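Local coordinates for protein CRISPR-associated endoribonuclease Cas6 1 (Methanocaldococcus jannaschii DSM 2661, PDB 5YI6) that probably cleaves CRISPR transcripts as an RNA-binding endoribonuclease, supplying crRNA for adaptive defence against viruses and plasmids, at residues A[9-14]-A[111-116]; A[180-185]-A[216-221]. One frame throughout, in Å; residues are numbered along the deposited sequence.

Contact 1 (A[9-14]-A[111-116]); sequences LELQTD and FFVRKA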
ATOM      1  N   LEU A   9      -2.482  -5.359 -10.861  1.00 14.35           N
ATOM      2  CA  LEU A   9      -1.595  -5.420 -12.007  1.00 14.99           C
ATOM      3  C   LEU A   9      -1.039  -6.820 -12.086  1.00 18.03           C
ATOM      4  O   LEU A   9      -0.398  -7.279 -11.130  1.00 19.76           O
ATOM      5  CB  LEU A   9      -0.402  -4.475 -11.927  1.00 22.04           C
ATOM      6  CG  LEU A   9      -0.380  -3.025 -12.281  1.00 37.16           C
ATOM      7  CD1 LEU A   9       1.117  -2.602 -12.277  1.00 27.90           C
ATOM      8  CD2 LEU A   9      -1.031  -2.883 -13.656  1.00 29.37           C
ATOM      9  N   GLU A  10      -1.255  -7.470 -13.234  1.00 16.56           N
ATOM     10  CA  GLU A  10      -0.747  -8.815 -13.463  1.00 16.20           C
ATOM     11  C   GLU A  10       0.620  -8.697 -14.111  1.00 19.00           C
ATOM     12  O   GLU A  10       0.732  -8.188 -15.232  1.00 20.42           O
ATOM     13  CB  GLU A  10      -1.729  -9.579 -14.369  1.00 18.61           C
ATOM     14  CG  GLU A  10      -3.151  -9.535 -13.791  1.00 26.95           C
ATOM     15  CD  GLU A  10      -4.176 -10.352 -14.594  1.00 32.50           C
ATOM     16  OE1 GLU A  10      -3.825 -10.915 -15.646  1.00 40.48           O
ATOM     17  OE2 GLU A  10      -5.335 -10.404 -14.162  1.00 40.42           O
ATOM     18  N   LEU A  11       1.654  -9.153 -13.412  1.00 15.29           N
ATOM     19  CA  LEU A  11       3.029  -9.011 -13.843  1.00 13.67           C
ATOM     20  C   LEU A  11       3.590 -10.374 -14.227  1.00 16.32           C
ATOM     21  O   LEU A  11       3.193 -11.396 -13.660  1.00 18.21           O
ATOM     22  CB  LEU A  11       3.900  -8.404 -12.727  1.00 14.67           C
ATOM     23  CG  LEU A  11       3.404  -7.069 -12.150  1.00 16.27           C
ATOM     24  CD1 LEU A  11       4.266  -6.640 -10.941  1.00 16.49           C
ATOM     25  CD2 LEU A  11       3.481  -6.012 -13.227  1.00 16.00           C
ATOM     26  N   GLN A  12       4.568 -10.369 -15.131  1.00 17.20           N
ATOM     27  CA  GLN A  12       5.167 -11.633 -15.581  1.00 18.88           C
ATOM     28  C   GLN A  12       6.662 -11.435 -15.724  1.00 19.60           C
ATOM     29  O   GLN A  12       7.094 -10.526 -16.446  1.00 19.68           O
ATOM     30  CB  GLN A  12       4.553 -12.070 -16.925  1.00 16.68           C
ATOM     31  CG  GLN A  12       5.196 -13.327 -17.524  1.00 25.22           C
ATOM     32  CD  GLN A  12       4.600 -14.581 -16.949  1.00 34.58           C
ATOM     33  OE1 GLN A  12       3.441 -14.880 -17.204  1.00 35.85           O
ATOM     34  NE2 GLN A  12       5.387 -15.338 -16.184  1.00 40.46           N
ATOM     35  N   THR A  13       7.446 -12.259 -15.032  1.00 17.71           N
ATOM     36  CA  THR A  13       8.898 -12.298 -15.212  1.00 17.98           C
ATOM     37  C   THR A  13       9.290 -13.741 -15.565  1.00 19.06           C
ATOM     38  O   THR A  13       8.432 -14.566 -15.874  1.00 20.52           O
ATOM     39  CB  THR A  13       9.621 -11.782 -13.970  1.00 19.58           C
ATOM     40  OG1 THR A  13      11.023 -11.659 -14.252  1.00 22.20           O
ATOM     41  CG2 THR A  13       9.420 -12.716 -12.760  1.00 17.36           C
ATOM     42  N   ASP A  14      10.587 -14.040 -15.553  1.00 18.90           N
ATOM     43  CA  ASP A  14      11.005 -15.407 -15.905  1.00 22.41           C
ATOM     44  C   ASP A  14      10.513 -16.437 -14.897  1.00 24.57           C
ATOM     45  O   ASP A  14      10.454 -16.181 -13.696  1.00 19.48           O
ATOM     46  CB  ASP A  14      12.520 -15.500 -16.001  1.00 21.04           C
ATOM     47  CG  ASP A  14      13.069 -14.630 -17.101  1.00 37.32           C
ATOM     48  OD1 ASP A  14      12.410 -14.511 -18.155  1.00 34.93           O
ATOM     49  OD2 ASP A  14      14.140 -14.044 -16.898  1.00 43.63           O
ATOM     50  N   PHE A 111       9.745  -7.207 -14.877  1.00 18.25           N
ATOM     51  CA  PHE A 111       8.401  -7.703 -15.155  1.00 18.94           C
ATOM     52  C   PHE A 111       7.845  -7.112 -16.442  1.00 20.77           C
ATOM     53  O   PHE A 111       8.060  -5.934 -16.744  1.00 21.09           O
ATOM     54  CB  PHE A 111       7.427  -7.329 -14.018  1.00 18.49           C
ATOM     55  CG  PHE A 111       7.767  -7.927 -12.716  1.00 19.13           C
ATOM     56  CD1 PHE A 111       7.376  -9.228 -12.415  1.00 17.97           C
ATOM     57  CD2 PHE A 111       8.420  -7.171 -11.742  1.00 18.54           C
ATOM     58  CE1 PHE A 111       7.667  -9.795 -11.187  1.00 20.00           C
ATOM     59  CE2 PHE A 111       8.722  -7.726 -10.508  1.00 21.38           C
ATOM     60  CZ  PHE A 111       8.341  -9.036 -10.209  1.00 17.49           C
ATOM     61  N   PHE A 112       7.076  -7.914 -17.166  1.00 19.30           N
ATOM     62  CA  PHE A 112       6.134  -7.391 -18.137  1.00 20.60           C
ATOM     63  C   PHE A 112       4.826  -7.082 -17.429  1.00 18.22           C
ATOM     64  O   PHE A 112       4.367  -7.864 -16.596  1.00 19.36           O
ATOM     65  CB  PHE A 112       5.867  -8.406 -19.252  1.00 23.89           C
ATOM     66  CG  PHE A 112       7.059  -8.678 -20.123  1.00 29.53           C
ATOM     67  CD1 PHE A 112       7.336  -7.868 -21.213  1.00 37.91           C
ATOM     68  CD2 PHE A 112       7.905  -9.746 -19.858  1.00 36.68           C
ATOM     69  CE1 PHE A 112       8.436  -8.120 -22.027  1.00 41.87           C
ATOM     70  CE2 PHE A 112       9.006  -9.993 -20.663  1.00 44.79           C
ATOM     71  CZ  PHE A 112       9.268  -9.178 -21.750  1.00 39.41           C
ATOM     72  N   VAL A 113       4.236  -5.930 -17.747  1.00 16.09           N
ATOM     73  CA  VAL A 113       2.926  -5.533 -17.222  1.00 15.91           C
ATOM     74  C   VAL A 113       1.880  -6.009 -18.227  1.00 20.95           C
ATOM     75  O   VAL A 113       1.699  -5.393 -19.269  1.00 21.08           O
ATOM     76  CB  VAL A 113       2.835  -4.014 -17.006  1.00 17.09           C
ATOM     77  CG1 VAL A 113       1.446  -3.662 -16.404  1.00 17.30           C
ATOM     78  CG2 VAL A 113       3.989  -3.526 -16.106  1.00 17.17           C
ATOM     79  N   ARG A 114       1.164  -7.093 -17.893  1.00 15.77           N
ATOM     80  CA  ARG A 114       0.298  -7.780 -18.850  1.00 18.91           C
ATOM     81  C   ARG A 114      -1.093  -7.153 -18.947  1.00 22.55           C
ATOM     82  O   ARG A 114      -1.595  -6.932 -20.045  1.00 18.23           O
ATOM     83  CB  ARG A 114       0.173  -9.258 -18.458  1.00 19.44           C
ATOM     84  CG  ARG A 114       1.516 -10.012 -18.553  1.00 22.21           C
ATOM     85  CD  ARG A 114       2.076  -9.971 -19.974  1.00 37.81           C
ATOM     86  NE  ARG A 114       3.161 -10.942 -20.160  1.00 45.50           N
ATOM     87  CZ  ARG A 114       4.060 -10.893 -21.140  1.00 49.17           C
ATOM     88  NH1 ARG A 114       4.008  -9.912 -22.046  1.00 41.90           N
ATOM     89  NH2 ARG A 114       5.018 -11.819 -21.211  1.00 49.19           N
ATOM     90  N   LYS A 115      -1.762  -6.951 -17.814  1.00 19.95           N
ATOM     91  CA  LYS A 115      -3.165  -6.533 -17.741  1.00 18.67           C
ATOM     92  C   LYS A 115      -3.393  -5.864 -16.392  1.00 16.34           C
ATOM     93  O   LYS A 115      -2.630  -6.078 -15.443  1.00 18.72           O
ATOM     94  CB  LYS A 115      -4.136  -7.720 -17.838  1.00 22.37           C
ATOM     95  CG  LYS A 115      -3.918  -8.690 -18.959  1.00 34.44           C
ATOM     96  CD  LYS A 115      -4.976  -9.765 -18.938  1.00 29.50           C
ATOM     97  CE  LYS A 115      -4.719 -10.783 -20.074  1.00 29.35           C
ATOM     98  NZ  LYS A 115      -5.736 -11.831 -20.072  1.00 33.03           N
ATOM     99  N   ALA A 116      -4.492  -5.121 -16.280  1.00 17.99           N
ATOM    100  CA  ALA A 116      -4.881  -4.568 -14.990  1.00 16.18           C
ATOM    101  C   ALA A 116      -6.316  -4.990 -14.719  1.00 17.13           C
ATOM    102  O   ALA A 116      -7.247  -4.504 -15.379  1.00 18.00           O
ATOM    103  CB  ALA A 116      -4.761  -3.028 -14.984  1.00 15.60           C
TER
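Leu-9 to Gln-12 pair with Phe-112 to Ala-116 as antiparallel neighbours in the five-stranded sheet of the N-terminal half, joining strand 5-12 to strand 109-118. The short strand axes run at 141° to each other. Gln-12 and Phe-112 form a hydrogen-bonded pair, in which Phe-112 N reaches Gln-12 O at 2.7 Å and Gln-12 N reaches Phe-112 O at 2.9 Å. Further along, Arg-114 N bonds to Glu-10 O (2.9 Å) and Glu-10 N to Lys-115 O (3.0 Å). Leu-11 faces Val-113 and Leu-9 faces Ala-116, both as non-hydrogen-bonded pairs, so Glu-10 alone spans the place of Arg-114 plus Lys-115. This mismatch defines a beta bulge, and the psi of -51° at Arg-114 breaks the extended run there. The sheet is consistent with the ferredoxin-like domain known from Cas6 proteins, and helix 88-101 packs on its Leu-9, Val-113 and Ala-116 face. There Leu-9 CD2 lies 3.8 Å from Val-113 CG1, while Leu-11 and Val-113 run side by side. Leu-11 CD1 sits over one face of the Phe-111 ring, 4.2 Å from its centroid and 14° off the normal, a CH-pi contact. On the side of the sheet that carries Glu-10, Gln-12 and Phe-112, Arg-114 bends at chi2, bringing NE to 3.7 Å from Gln-12 CB, with Phe-112 CB over the guanidinium centre. Gln-12 NE2 donates to Thr-13 O and to Asp-76 O.

Contact 2 (A[180-185]-A[216-221]); sequences MNFEFE and DLIKFG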
ATOM      1  N   MET A 180     -17.677  10.780  10.792  1.00 30.15           N
ATOM      2  CA  MET A 180     -17.854   9.341  10.857  1.00 25.11           C
ATOM      3  C   MET A 180     -16.876   8.751  11.852  1.00 25.87           C
ATOM      4  O   MET A 180     -15.928   9.395  12.306  1.00 22.62           O
ATOM      5  CB  MET A 180     -17.670   8.700   9.477  1.00 22.39           C
ATOM      6  CG  MET A 180     -18.788   9.026   8.546  1.00 22.34           C
ATOM      7  SD  MET A 180     -18.611   8.297   6.917  1.00 26.17           S
ATOM      8  CE  MET A 180     -17.197   9.262   6.301  1.00 26.07           C
ATOM      9  N   ASN A 181     -17.117   7.490  12.185  1.00 24.18           N
ATOM     10  CA  ASN A 181     -16.274   6.808  13.135  1.00 20.18           C
ATOM     11  C   ASN A 181     -16.206   5.337  12.747  1.00 19.10           C
ATOM     12  O   ASN A 181     -17.038   4.834  11.989  1.00 21.25           O
ATOM     13  CB  ASN A 181     -16.795   6.994  14.565  1.00 26.37           C
ATOM     14  CG  ASN A 181     -15.869   6.392  15.590  1.00 26.76           C
ATOM     15  OD1 ASN A 181     -14.698   6.749  15.660  1.00 26.86           O
ATOM     16  ND2 ASN A 181     -16.400   5.503  16.432  1.00 31.04           N
ATOM     17  N   PHE A 182     -15.162   4.676  13.218  1.00 21.27           N
ATOM     18  CA  PHE A 182     -15.101   3.230  13.119  1.00 22.21           C
ATOM     19  C   PHE A 182     -14.337   2.718  14.326  1.00 24.07           C
ATOM     20  O   PHE A 182     -13.724   3.489  15.075  1.00 23.42           O
ATOM     21  CB  PHE A 182     -14.459   2.779  11.791  1.00 17.10           C
ATOM     22  CG  PHE A 182     -12.948   2.869  11.775  1.00 17.86           C
ATOM     23  CD1 PHE A 182     -12.172   1.718  11.872  1.00 23.36           C
ATOM     24  CD2 PHE A 182     -12.296   4.097  11.621  1.00 19.82           C
ATOM     25  CE1 PHE A 182     -10.787   1.789  11.840  1.00 23.07           C
ATOM     26  CE2 PHE A 182     -10.907   4.165  11.566  1.00 19.65           C
ATOM     27  CZ  PHE A 182     -10.152   3.017  11.692  1.00 21.98           C
ATOM     28  N   GLU A 183     -14.402   1.396  14.530  1.00 19.28           N
ATOM     29  CA  GLU A 183     -13.662   0.715  15.584  1.00 18.97           C
ATOM     30  C   GLU A 183     -13.091  -0.570  14.998  1.00 17.56           C
ATOM     31  O   GLU A 183     -13.469  -0.994  13.902  1.00 18.41           O
ATOM     32  CB  GLU A 183     -14.555   0.399  16.796  1.00 22.07           C
ATOM     33  CG  GLU A 183     -15.378   1.594  17.297  1.00 24.31           C
ATOM     34  CD  GLU A 183     -14.549   2.645  18.032  1.00 25.34           C
ATOM     35  OE1 GLU A 183     -13.356   2.402  18.338  1.00 22.36           O
ATOM     36  OE2 GLU A 183     -15.123   3.711  18.356  1.00 25.15           O
ATOM     37  N   PHE A 184     -12.167  -1.177  15.736  1.00 23.66           N
ATOM     38  CA  PHE A 184     -11.569  -2.395  15.238  1.00 22.65           C
ATOM     39  C   PHE A 184     -11.046  -3.245  16.375  1.00 25.54           C
ATOM     40  O   PHE A 184     -10.849  -2.783  17.501  1.00 21.80           O
ATOM     41  CB  PHE A 184     -10.461  -2.100  14.206  1.00 17.74           C
ATOM     42  CG  PHE A 184      -9.256  -1.381  14.741  1.00 19.14           C
ATOM     43  CD1 PHE A 184      -8.101  -2.071  15.081  1.00 19.42           C
ATOM     44  CD2 PHE A 184      -9.243   0.018  14.804  1.00 21.17           C
ATOM     45  CE1 PHE A 184      -6.957  -1.367  15.535  1.00 22.82           C
ATOM     46  CE2 PHE A 184      -8.120   0.714  15.235  1.00 20.74           C
ATOM     47  CZ  PHE A 184      -6.963   0.029  15.604  1.00 20.10           C
ATOM     48  N   GLU A 185     -10.792  -4.506  16.048  1.00 23.19           N
ATOM     49  CA  GLU A 185     -10.194  -5.433  16.991  1.00 20.84           C
ATOM     50  C   GLU A 185      -9.084  -6.164  16.258  1.00 20.11           C
ATOM     51  O   GLU A 185      -9.330  -6.790  15.219  1.00 23.53           O
ATOM     52  CB  GLU A 185     -11.216  -6.420  17.547  1.00 25.34           C
ATOM     53  CG  GLU A 185     -10.571  -7.433  18.472  1.00 38.13           C
ATOM     54  CD  GLU A 185     -11.535  -8.522  18.932  1.00 56.01           C
ATOM     55  OE1 GLU A 185     -12.747  -8.429  18.617  1.00 59.84           O
ATOM     56  OE2 GLU A 185     -11.068  -9.471  19.606  1.00 62.25           O
ATOM     57  N   ASP A 216     -18.603   4.189   4.980  1.00 22.49           N
ATOM     58  CA  ASP A 216     -17.890   5.109   4.086  1.00 21.01           C
ATOM     59  C   ASP A 216     -16.487   5.444   4.605  1.00 18.73           C
ATOM     60  O   ASP A 216     -15.551   5.622   3.807  1.00 22.53           O
ATOM     61  CB  ASP A 216     -18.717   6.385   3.881  1.00 24.94           C
ATOM     62  CG  ASP A 216     -19.884   6.173   2.951  1.00 36.33           C
ATOM     63  OD1 ASP A 216     -19.947   5.113   2.298  1.00 34.93           O
ATOM     64  OD2 ASP A 216     -20.768   7.046   2.911  1.00 38.30           O
ATOM     65  N   LEU A 217     -16.308   5.502   5.925  1.00 18.16           N
ATOM     66  CA  LEU A 217     -14.978   5.764   6.463  1.00 18.62           C
ATOM     67  C   LEU A 217     -14.078   4.534   6.323  1.00 15.62           C
ATOM     68  O   LEU A 217     -12.889   4.655   6.002  1.00 15.08           O
ATOM     69  CB  LEU A 217     -15.078   6.202   7.920  1.00 16.57           C
ATOM     70  CG  LEU A 217     -13.768   6.538   8.646  1.00 18.44           C
ATOM     71  CD1 LEU A 217     -12.944   7.573   7.874  1.00 18.83           C
ATOM     72  CD2 LEU A 217     -14.061   7.045  10.062  1.00 18.18           C
ATOM     73  N   ILE A 218     -14.605   3.350   6.636  1.00 16.21           N
ATOM     74  CA  ILE A 218     -13.805   2.132   6.445  1.00 16.58           C
ATOM     75  C   ILE A 218     -13.403   1.980   4.983  1.00 14.82           C
ATOM     76  O   ILE A 218     -12.260   1.614   4.672  1.00 17.64           O
ATOM     77  CB  ILE A 218     -14.589   0.904   6.960  1.00 18.33           C
ATOM     78  CG1 ILE A 218     -14.818   1.045   8.478  1.00 19.88           C
ATOM     79  CG2 ILE A 218     -13.828  -0.396   6.633  1.00 18.24           C
ATOM     80  CD1 ILE A 218     -15.828   0.006   9.039  1.00 21.14           C
ATOM     81  N   LYS A 219     -14.332   2.275   4.064  1.00 14.20           N
ATOM     82  CA  LYS A 219     -14.088   2.191   2.630  1.00 18.30           C
ATOM     83  C   LYS A 219     -12.983   3.148   2.205  1.00 18.74           C
ATOM     84  O   LYS A 219     -12.170   2.826   1.327  1.00 16.57           O
ATOM     85  CB  LYS A 219     -15.386   2.513   1.885  1.00 23.20           C
ATOM     86  CG  LYS A 219     -15.248   2.711   0.408  1.00 34.85           C
ATOM     87  CD  LYS A 219     -16.596   2.982  -0.259  1.00 38.55           C
ATOM     88  CE  LYS A 219     -16.423   3.142  -1.764  1.00 45.31           C
ATOM     89  NZ  LYS A 219     -15.563   4.299  -2.145  1.00 46.06           N
ATOM     90  N   PHE A 220     -12.939   4.339   2.818  1.00 19.84           N
ATOM     91  CA  PHE A 220     -11.816   5.232   2.551  1.00 16.53           C
ATOM     92  C   PHE A 220     -10.491   4.622   3.007  1.00 15.62           C
ATOM     93  O   PHE A 220      -9.499   4.694   2.284  1.00 17.20           O
ATOM     94  CB  PHE A 220     -12.045   6.589   3.232  1.00 17.94           C
ATOM     95  CG  PHE A 220     -10.917   7.547   3.056  1.00 16.51           C
ATOM     96  CD1 PHE A 220     -10.738   8.213   1.849  1.00 14.86           C
ATOM     97  CD2 PHE A 220     -10.036   7.809   4.139  1.00 13.44           C
ATOM     98  CE1 PHE A 220      -9.664   9.135   1.680  1.00 14.73           C
ATOM     99  CE2 PHE A 220      -8.951   8.722   3.987  1.00 18.76           C
ATOM    100  CZ  PHE A 220      -8.789   9.398   2.762  1.00 16.72           C
ATOM    101  N   GLY A 221     -10.443   4.022   4.198  1.00 14.27           N
ATOM    102  CA  GLY A 221      -9.206   3.330   4.587  1.00 14.36           C
ATOM    103  C   GLY A 221      -8.876   2.163   3.657  1.00 17.18           C
ATOM    104  O   GLY A 221      -7.712   1.897   3.348  1.00 13.73           O
TER
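Met-180, Phe-182, Leu-217 and Ile-218 make an apolar contact between the start of strand 182-195, with the loop residues just before it, and the first turns of helix 215-224; no hydrogen bond crosses between the segments. Leu-217 touches both Met-180 and Phe-182: its CB meets Met-180 CB at 3.9 Å, and its CD2 comes within 3.7 Å of the Met-180 carbonyl carbon. The same methyl approaches the Phe-182 ring at its edge, 3.8 Å from CD2 of that ring, and the two side chains cross at about a right angle. Placing CG anti to the backbone N (chi1 -179°) is what carries the Leu-217 branch to this seam. Ile-218 adds its CG1, 3.8 Å from Phe-182 CB. The contact belongs to the C-terminal half, consistent with the second ferredoxin-like domain of Cas6 proteins: strand 182-195 is an edge strand of the four-stranded sheet, beside 201-213, from which the chain runs on into helix 215-224, and Phe-182 also packs on Leu-166 of helix 158-174. Sulfur contact comes at the start of the helix, where Met-180 bends at chi3 (-69°), its SD lying 3.6 Å from Asp-216 CB and its CE 3.9 Å from Leu-217 N. Polar interactions stay within the strand segment or lead elsewhere. Asn-181 ND2 donates to Glu-183 OE2 from above the carboxylate plane, while Asn-181 OD1 bonds to Lys-167 and Glu-183 OE1 to Lys-163 and Tyr-159, all on helix 158-174.

How the contacts relate
Contact 1 and contact 2 lie on opposite sides of the chain's centre, with their centres 32 Å apart and about 17 Å between nearest atoms, so they do not touch. Along the chain they come in series: contact 1 closes at residue 116 before contact 2 opens at 180. No strand, helix or sheet is shared. Contact 1 joins two neighbouring strands inside the five-stranded sheet, whereas contact 2 sets a helix against an edge strand of the four-stranded one. Each therefore reports on a separate half of the tandem, probably ferredoxin-like, Cas6 architecture. Both lie away from the probable catalytic residues Tyr-32, His-47 and Lys-53.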